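Local coordinates for mRNA export protein (Chaetomium thermophilum, PDB 4WPM) that probably takes part in exporting mRNA from the nucleus to the cytoplasm, this chain being the RNA recognition motif domain of the factor, at residues S30-N35 / L40-D45; I55-G60 / V67-N72. One frame throughout, in Å; residues are numbered along the deposited sequence.

Interaction 1: S30-N35 / L40-D45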
loop_
_atom_site.group_PDB
_atom_site.type_symbol
_atom_site.label_atom_id
_atom_site.label_comp_id
_atom_site.label_asym_id
_atom_site.label_seq_id
_atom_site.Cartn_x
_atom_site.Cartn_y
_atom_site.Cartn_z
ATOM N N SER A 30 11.241 5.454 1.815
ATOM C CA SER A 30 12.628 5.597 1.393
ATOM C C SER A 30 13.018 7.058 1.192
ATOM O O SER A 30 12.165 7.946 1.181
ATOM C CB SER A 30 12.863 4.815 0.101
ATOM O OG SER A 30 12.628 5.625 -1.037
ATOM N N LYS A 31 14.316 7.295 1.031
ATOM C CA LYS A 31 14.834 8.638 0.794
ATOM C C LYS A 31 14.491 9.129 -0.609
ATOM O O LYS A 31 14.432 10.334 -0.857
ATOM C CB LYS A 31 16.348 8.666 1.002
ATOM C CG LYS A 31 16.762 8.812 2.456
ATOM C CD LYS A 31 17.930 7.905 2.794
ATOM C CE LYS A 31 18.481 8.197 4.178
ATOM N NZ LYS A 31 19.969 8.235 4.188
ATOM N N ALA A 32 14.270 8.191 -1.524
ATOM C CA ALA A 32 13.959 8.530 -2.908
ATOM C C ALA A 32 12.555 9.115 -3.042
ATOM O O ALA A 32 12.205 9.665 -4.085
ATOM C CB ALA A 32 14.103 7.303 -3.792
ATOM N N ALA A 33 11.752 8.991 -1.989
ATOM C CA ALA A 33 10.366 9.447 -2.022
ATOM C C ALA A 33 10.273 10.949 -2.271
ATOM O O ALA A 33 9.314 11.429 -2.877
ATOM C CB ALA A 33 9.667 9.089 -0.722
ATOM N N SER A 34 11.275 11.686 -1.804
ATOM C CA SER A 34 11.282 13.141 -1.922
ATOM C C SER A 34 11.640 13.602 -3.333
ATOM O O SER A 34 11.650 14.800 -3.613
ATOM C CB SER A 34 12.262 13.749 -0.916
ATOM O OG SER A 34 13.573 13.252 -1.118
ATOM N N ASN A 35 11.936 12.655 -4.218
ATOM C CA ASN A 35 12.301 12.990 -5.589
ATOM C C ASN A 35 11.142 13.621 -6.356
ATOM O O ASN A 35 9.985 13.485 -5.957
ATOM C CB ASN A 35 12.784 11.743 -6.331
ATOM C CG ASN A 35 14.139 11.263 -5.848
ATOM O OD1 ASN A 35 14.653 11.730 -4.832
ATOM N ND2 ASN A 35 14.724 10.318 -6.577
ATOM N N LEU A 40 10.386 6.980 -8.499
ATOM C CA LEU A 40 10.045 5.847 -9.354
ATOM C C LEU A 40 11.237 5.431 -10.206
ATOM O O LEU A 40 11.645 4.272 -10.193
ATOM C CB LEU A 40 8.854 6.183 -10.255
ATOM C CG LEU A 40 8.466 5.123 -11.291
ATOM C CD1 LEU A 40 8.167 3.787 -10.621
ATOM C CD2 LEU A 40 7.272 5.586 -12.106
ATOM N N ARG A 41 11.794 6.391 -10.937
ATOM C CA ARG A 41 12.865 6.116 -11.887
ATOM C C ARG A 41 14.108 5.555 -11.202
ATOM O O ARG A 41 14.715 4.601 -11.689
ATOM C CB ARG A 41 13.226 7.395 -12.646
ATOM C CG ARG A 41 14.219 7.201 -13.782
ATOM C CD ARG A 41 15.384 8.170 -13.664
ATOM N NE ARG A 41 16.305 7.793 -12.593
ATOM C CZ ARG A 41 17.302 8.555 -12.157
ATOM N NH1 ARG A 41 17.517 9.751 -12.691
ATOM N NH2 ARG A 41 18.086 8.123 -11.179
ATOM N N SER A 42 14.484 6.151 -10.075
ATOM C CA SER A 42 15.646 5.693 -9.324
ATOM C C SER A 42 15.437 4.272 -8.804
ATOM O O SER A 42 16.378 3.483 -8.732
ATOM C CB SER A 42 15.941 6.642 -8.160
ATOM O OG SER A 42 14.906 6.608 -7.194
ATOM N N LEU A 43 14.196 3.954 -8.446
ATOM C CA LEU A 43 13.852 2.618 -7.973
ATOM C C LEU A 43 13.991 1.581 -9.082
ATOM O O LEU A 43 14.630 0.547 -8.895
ATOM C CB LEU A 43 12.427 2.595 -7.411
ATOM C CG LEU A 43 11.836 1.219 -7.093
ATOM C CD1 LEU A 43 12.606 0.547 -5.967
ATOM C CD2 LEU A 43 10.363 1.339 -6.739
ATOM N N LEU A 44 13.385 1.856 -10.234
ATOM C CA LEU A 44 13.436 0.922 -11.352
ATOM C C LEU A 44 14.871 0.742 -11.822
ATOM O O LEU A 44 15.275 -0.354 -12.203
ATOM C CB LEU A 44 12.553 1.401 -12.507
ATOM C CG LEU A 44 11.083 1.678 -12.173
ATOM C CD1 LEU A 44 10.255 1.772 -13.447
ATOM C CD2 LEU A 44 10.504 0.638 -11.221
ATOM N N ASP A 45 15.644 1.823 -11.785
ATOM C CA ASP A 45 17.056 1.757 -12.135
ATOM C C ASP A 45 17.784 0.832 -11.166
ATOM O O ASP A 45 18.627 0.033 -11.571
ATOM C CB ASP A 45 17.684 3.151 -12.116
ATOM C CG ASP A 45 19.149 3.135 -12.505
ATOM O OD1 ASP A 45 19.444 3.147 -13.718
ATOM O OD2 ASP A 45 20.005 3.112 -11.596
HETATM O O HOH W 1 13.597 8.995 -9.255
#
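In the connection from strand 20-25 into helix 40-51, Ala32 and Asn35 of the incoming loop meet Ser42 on the first turn of the helix. The contact is small, with 94 Å² buried on the two sides together. The closest CA pair is Ala32 and Ser42. Ala32 points its methyl group at the helix, and its CB lies 3.6 Å from Ser42 OG. Asn35 comes up beside it with the nitrogen end of its amide, and Asn35 ND2 is 3.8 Å from Ser42 OG. The amide of Asn35 also reaches the helix through water 1. That water accepts from Asn35 ND2 at 3.2 Å. Water 1 also accepts from Ser42 N at 3.1 Å. This is an N-H of the first turn, which has no carbonyl one turn back within the helix; water 1 probably stands in for it. Arg41 N, one residue earlier, is held by the side chain of Asp37.

This is the beta1-to-alpha1 connection of the RNA recognition motif, here with a short 3-10 turn at 32-34. The turn is closed by Asn35 N donating to Ala32 O at 3.0 Å. Ser34 OG adds a bond to Lys31 O at 3.1 Å, close to the line of the carbonyl (165°). Backbone bonding between Lys31 and Ala88 ties the loop to the link between strands 86-87 and 90-97, at the edge of the sheet.

Ser42 places its OG between its backbone N and carbonyl carbon (chi1 66°). From there the hydroxyl bonds to Gly39 O and to Tyr87 OH. Tyr87 touches Ala32 as well, which brings strand 86-87 up to both halves of the contact.

Interaction 2: I55-G60 / V67-N72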
loop_
_atom_site.group_PDB
_atom_site.type_symbol
_atom_site.label_atom_id
_atom_site.label_comp_id
_atom_site.label_asym_id
_atom_site.label_seq_id
_atom_site.Cartn_x
_atom_site.Cartn_y
_atom_site.Cartn_z
ATOM N N ILE A 55 17.714 -6.612 -17.040
ATOM C CA ILE A 55 16.290 -6.499 -17.297
ATOM C C ILE A 55 15.912 -5.072 -17.664
ATOM O O ILE A 55 16.524 -4.111 -17.194
ATOM C CB ILE A 55 15.467 -6.966 -16.073
ATOM C CG1 ILE A 55 13.969 -6.933 -16.399
ATOM C CG2 ILE A 55 15.769 -6.097 -14.854
ATOM C CD1 ILE A 55 13.076 -7.334 -15.262
ATOM N N THR A 56 14.915 -4.954 -18.534
ATOM C CA THR A 56 14.366 -3.667 -18.929
ATOM C C THR A 56 12.915 -3.605 -18.471
ATOM O O THR A 56 12.090 -4.424 -18.877
ATOM C CB THR A 56 14.451 -3.439 -20.448
ATOM O OG1 THR A 56 15.723 -3.892 -20.934
ATOM C CG2 THR A 56 14.281 -1.962 -20.772
ATOM N N LEU A 57 12.614 -2.622 -17.627
ATOM C CA LEU A 57 11.281 -2.454 -17.065
ATOM C C LEU A 57 10.526 -1.400 -17.863
ATOM O O LEU A 57 10.850 -0.213 -17.819
ATOM C CB LEU A 57 11.362 -2.051 -15.589
ATOM C CG LEU A 57 11.968 -3.085 -14.635
ATOM C CD1 LEU A 57 12.131 -2.493 -13.245
ATOM C CD2 LEU A 57 11.124 -4.351 -14.576
ATOM N N GLY A 58 9.509 -1.852 -18.590
ATOM C CA GLY A 58 8.747 -0.987 -19.469
ATOM C C GLY A 58 7.720 -0.130 -18.756
ATOM O O GLY A 58 7.961 1.055 -18.537
ATOM N N ARG A 59 6.589 -0.719 -18.377
ATOM C CA ARG A 59 5.501 0.058 -17.792
ATOM C C ARG A 59 5.516 -0.011 -16.270
ATOM O O ARG A 59 5.526 -1.094 -15.684
ATOM C CB ARG A 59 4.157 -0.454 -18.325
ATOM C CG ARG A 59 2.921 0.184 -17.700
ATOM C CD ARG A 59 2.145 1.005 -18.713
ATOM N NE ARG A 59 0.905 1.531 -18.144
ATOM C CZ ARG A 59 0.826 2.626 -17.394
ATOM N NH1 ARG A 59 1.915 3.328 -17.106
ATOM N NH2 ARG A 59 -0.350 3.022 -16.924
ATOM N N GLY A 60 5.519 1.161 -15.641
ATOM C CA GLY A 60 5.389 1.257 -14.200
ATOM C C GLY A 60 4.677 2.524 -13.764
ATOM O O GLY A 60 4.682 3.524 -14.481
ATOM N N VAL A 67 4.147 0.685 -5.843
ATOM C CA VAL A 67 4.645 0.823 -7.204
ATOM C C VAL A 67 4.228 -0.407 -7.999
ATOM O O VAL A 67 4.493 -1.539 -7.588
ATOM C CB VAL A 67 6.180 0.980 -7.248
ATOM C CG1 VAL A 67 6.688 0.974 -8.689
ATOM C CG2 VAL A 67 6.610 2.248 -6.536
ATOM N N TRP A 68 3.576 -0.181 -9.134
ATOM C CA TRP A 68 3.082 -1.266 -9.973
ATOM C C TRP A 68 3.991 -1.429 -11.182
ATOM O O TRP A 68 4.387 -0.440 -11.794
ATOM C CB TRP A 68 1.646 -0.994 -10.427
ATOM C CG TRP A 68 0.663 -0.864 -9.303
ATOM C CD1 TRP A 68 0.545 0.178 -8.429
ATOM C CD2 TRP A 68 -0.352 -1.809 -8.939
ATOM N NE1 TRP A 68 -0.475 -0.063 -7.541
ATOM C CE2 TRP A 68 -1.042 -1.275 -7.833
ATOM C CE3 TRP A 68 -0.740 -3.055 -9.440
ATOM C CZ2 TRP A 68 -2.098 -1.944 -7.219
ATOM C CZ3 TRP A 68 -1.790 -3.717 -8.828
ATOM C CH2 TRP A 68 -2.457 -3.161 -7.730
ATOM N N LEU A 69 4.330 -2.672 -11.509
ATOM C CA LEU A 69 5.157 -2.966 -12.677
ATOM C C LEU A 69 4.554 -4.103 -13.488
ATOM O O LEU A 69 4.116 -5.112 -12.934
ATOM C CB LEU A 69 6.584 -3.328 -12.261
ATOM C CG LEU A 69 7.369 -2.249 -11.516
ATOM C CD1 LEU A 69 8.695 -2.807 -11.031
ATOM C CD2 LEU A 69 7.588 -1.041 -12.408
ATOM N N LYS A 70 4.537 -3.925 -14.807
ATOM C CA LYS A 70 4.082 -4.959 -15.723
ATOM C C LYS A 70 5.288 -5.568 -16.438
ATOM O O LYS A 70 5.992 -4.876 -17.175
ATOM C CB LYS A 70 3.084 -4.365 -16.720
ATOM C CG LYS A 70 1.977 -5.312 -17.147
ATOM C CD LYS A 70 0.893 -4.562 -17.907
ATOM C CE LYS A 70 -0.325 -5.434 -18.162
ATOM N NZ LYS A 70 -1.157 -4.919 -19.284
ATOM N N VAL A 71 5.522 -6.858 -16.210
ATOM C CA VAL A 71 6.717 -7.534 -16.715
ATOM C C VAL A 71 6.407 -8.963 -17.156
ATOM O O VAL A 71 5.377 -9.523 -16.782
ATOM C CB VAL A 71 7.833 -7.573 -15.647
ATOM C CG1 VAL A 71 8.241 -6.163 -15.245
ATOM C CG2 VAL A 71 7.384 -8.370 -14.424
ATOM N N ASN A 72 7.301 -9.553 -17.947
ATOM C CA ASN A 72 7.148 -10.951 -18.339
ATOM C C ASN A 72 7.464 -11.868 -17.161
ATOM O O ASN A 72 7.914 -11.408 -16.112
ATOM C CB ASN A 72 8.037 -11.282 -19.539
ATOM C CG ASN A 72 9.507 -11.037 -19.269
ATOM O OD1 ASN A 72 10.168 -11.828 -18.596
ATOM N ND2 ASN A 72 10.030 -9.940 -19.805
HETATM O O HOH W 2 7.989 -3.041 -16.135
#
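Arg59 and Lys70 make the backbone hydrogen bond between the two segments. Lys70 N donates to Arg59 O at 3.1 Å. The bond is nearly straight at hydrogen (172°), with the donor tilted 19° from the carbonyl plane. Water 2 also bridges the backbones. It donates to Arg59 O at 3.2 Å and to Lys70 O at 2.9 Å. It lies where the chain before Arg59 draws away from strand 66-71.

Two CA-H...O contacts lie alongside. Gly60 CA approaches Trp68 O at 3.1 Å, and Leu69 CA faces Arg59 O. Gly60 and Leu69 form an antiparallel non-hydrogen-bonded pair.

The apolar contacts are made by Leu57, Leu69 and Val71. Leu57 uses both branches. Leu57 CD2 rests on Val71 CG1 at 3.5 Å. Leu57 CD1 meets Leu69 CD1 at 4.1 Å. The first torsion of Leu57 (chi1 -65°) sets CG opposite the carbonyl carbon and carries the branches to this side. Leu69 turns its other branch to the glycine: Leu69 CD2 lies 3.7 Å from Gly60 CA, an approach that depends on Gly60 having no CB. Leu44 of helix 40-51 covers Leu69, and Val71 packs on Ile22 of the central strand.

Arg59 and Lys70 stand on the other face of the sheet. Arg59 CB and Lys70 CB are 4.4 Å apart, and beyond that point the two chains spread apart. Both are exposed, so solvent probably eases the like charges. Trp68 is on the same face as Lys70 and is covered by Glu99 and Pro102.

Together these contacts join the beta2-beta3 hairpin of an RNA recognition motif, with one face against the helices.

How the interactions relate
Interaction 1 comes first along the chain and interaction 2 follows it. Their centres lie 15 Å apart in one RNA recognition motif domain. Interaction 1 sits at the start of helix 40-51, and the chain then runs from this helix into strand 59-63 of interaction 2. The two also touch in space. Leu40 and Leu43 of the helix pack on Val67, and Leu44 CD2 meets Leu69 CD2 at 3.6 Å. Leu57 reaches the backbone O of Leu44. The helix therefore packs on strand 66-71 and on the loop leading into strand 59-63. Tyr87 meets its start near the opposite edge of the sheet. The two contacts are linked through the leucines of helix 40-51, which pack on the sheet.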